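Local coordinates for protein putative angiotensinogen (Lampetra fluviatilis, PDB 5INW) that binds heparin and probably inhibits thrombin as a serpin, with heparin acting as a template, and is captured here with its reactive loop cleaved, at residues L111-S115 / F154-N158. The protein carries 1 engineered substitution. Sequence-based numbering, arbitrary orientation.
Sequences LSIAS and FARLN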
loop_
_atom_site.group_PDB
_atom_site.type_symbol
_atom_site.label_atom_id
_atom_site.label_comp_id
_atom_site.label_asym_id
_atom_site.label_seq_id
_atom_site.Cartn_x
_atom_site.Cartn_y
_atom_site.Cartn_z
ATOM N N LEU A 111 1.712 1.194 4.108
ATOM C CA LEU A 111 1.363 2.336 4.985
ATOM C C LEU A 111 -0.114 2.443 5.329
ATOM O O LEU A 111 -0.462 2.771 6.471
ATOM C CB LEU A 111 1.749 3.671 4.350
ATOM C CG LEU A 111 3.231 4.007 4.304
ATOM C CD1 LEU A 111 3.362 5.327 3.574
ATOM C CD2 LEU A 111 3.869 4.117 5.679
ATOM N N SER A 112 -0.953 2.252 4.307
ATOM C CA SER A 112 -2.385 2.352 4.488
ATOM C C SER A 112 -2.832 1.284 5.466
ATOM O O SER A 112 -3.582 1.567 6.403
ATOM C CB SER A 112 -3.149 2.173 3.178
ATOM O OG SER A 112 -4.540 2.400 3.372
ATOM N N ILE A 113 -2.344 0.070 5.248
ATOM C CA ILE A 113 -2.741 -1.011 6.089
ATOM C C ILE A 113 -2.184 -0.848 7.510
ATOM O O ILE A 113 -2.871 -1.131 8.496
ATOM C CB ILE A 113 -2.368 -2.371 5.486
ATOM C CG1 ILE A 113 -3.102 -2.564 4.165
ATOM C CG2 ILE A 113 -2.798 -3.516 6.433
ATOM C CD1 ILE A 113 -2.660 -3.795 3.372
ATOM N N ALA A 114 -0.941 -0.387 7.622
ATOM C CA ALA A 114 -0.337 -0.144 8.955
ATOM C C ALA A 114 -1.067 0.960 9.731
ATOM O O ALA A 114 -1.184 0.883 10.960
ATOM C CB ALA A 114 1.136 0.183 8.834
ATOM N N SER A 115 -1.530 1.986 9.007
ATOM C CA SER A 115 -2.262 3.043 9.639
ATOM C C SER A 115 -3.573 2.555 10.188
ATOM O O SER A 115 -3.938 2.917 11.315
ATOM C CB SER A 115 -2.531 4.163 8.681
ATOM O OG SER A 115 -1.313 4.671 8.284
ATOM N N PHE A 154 5.836 6.572 14.164
ATOM C CA PHE A 154 4.949 6.339 13.016
ATOM C C PHE A 154 4.267 7.634 12.481
ATOM O O PHE A 154 4.174 7.848 11.280
ATOM C CB PHE A 154 3.879 5.296 13.382
ATOM C CG PHE A 154 3.051 4.863 12.224
ATOM C CD1 PHE A 154 3.613 4.106 11.208
ATOM C CD2 PHE A 154 1.719 5.251 12.110
ATOM C CE1 PHE A 154 2.865 3.717 10.107
ATOM C CE2 PHE A 154 0.965 4.873 10.998
ATOM C CZ PHE A 154 1.540 4.087 10.001
ATOM N N ALA A 155 3.782 8.496 13.366
ATOM C CA ALA A 155 3.226 9.780 12.971
ATOM C C ALA A 155 4.321 10.703 12.429
ATOM O O ALA A 155 4.041 11.532 11.554
ATOM C CB ALA A 155 2.472 10.447 14.132
ATOM N N ARG A 156 5.550 10.588 12.940
ATOM C CA ARG A 156 6.645 11.401 12.399
ATOM C C ARG A 156 6.968 11.028 10.962
ATOM O O ARG A 156 7.129 11.925 10.114
ATOM C CB ARG A 156 7.926 11.331 13.230
ATOM C CG ARG A 156 8.933 12.450 12.858
ATOM C CD ARG A 156 9.847 12.821 14.005
ATOM N NE ARG A 156 9.051 12.794 15.244
ATOM C CZ ARG A 156 9.548 12.703 16.483
ATOM N NH1 ARG A 156 10.866 12.748 16.708
ATOM N NH2 ARG A 156 8.708 12.632 17.513
ATOM N N LEU A 157 7.083 9.717 10.707
ATOM C CA LEU A 157 7.243 9.172 9.341
ATOM C C LEU A 157 6.168 9.725 8.408
ATOM O O LEU A 157 6.496 10.320 7.409
ATOM C CB LEU A 157 7.177 7.626 9.329
ATOM C CG LEU A 157 7.326 6.912 7.963
ATOM C CD1 LEU A 157 8.714 7.163 7.405
ATOM C CD2 LEU A 157 7.036 5.410 7.993
ATOM N N ASN A 158 4.894 9.561 8.755
ATOM C CA ASN A 158 3.827 10.073 7.901
ATOM C C ASN A 158 3.904 11.585 7.674
ATOM O O ASN A 158 3.746 12.057 6.557
ATOM C CB ASN A 158 2.470 9.601 8.388
ATOM C CG ASN A 158 2.288 8.106 8.154
ATOM O OD1 ASN A 158 2.733 7.571 7.132
ATOM N ND2 ASN A 158 1.622 7.428 9.086
#
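Phe154 points its ring across at Ser115 because CG stands anti to the backbone N (chi1 -172°), while Ser115 holds OG anti to its carbonyl carbon, the rotation that folds the hydroxyl back along its own helix. The two groups meet edge-on: Ser115 OG lies in the ring plane, 3.4 Å from Phe154 CZ. That same OG donates to Leu111 O at 2.8 Å, with a C=O...donor angle of 151°. Ser115 N also bonds Leu111 O, from the opposite face of its plane, and two donors thus hold this oxygen. Over one ring face, Asn158 ND2 sits 3.2 Å above the plane, offset toward the rim; on the other side Ala114 CB packs against the CZ-CE1 border, 4.1 Å from Phe154 CZ. Leu111 CD2 meets Asn158 OD1 at 3.9 Å and Leu157 CD2 at 4.1 Å. Were Ser115 an alanine, Leu111 O would probably keep its backbone donor alone, and the ring edge would lose its oxygen neighbour. The segment axes, 12.2 Å apart at closest, run roughly antiparallel (145°), joining helices 110-122 and 150-161 of the serpin fold beside helix 77-96, whose Val85 touches Leu111 and Phe154. Ser112 OG hydrogen-bonds Asn244 OD1 and Thr412 OG1 on neighbouring strands of the large sheet, 405-417 being consistent with the inserted reactive loop. The chemistry implies a mixed joint, apolar packing plus a hydroxyl oxygen at a ring edge, without hydrogen bonds between the segments, its buried hydroxyl satisfied within its own helix.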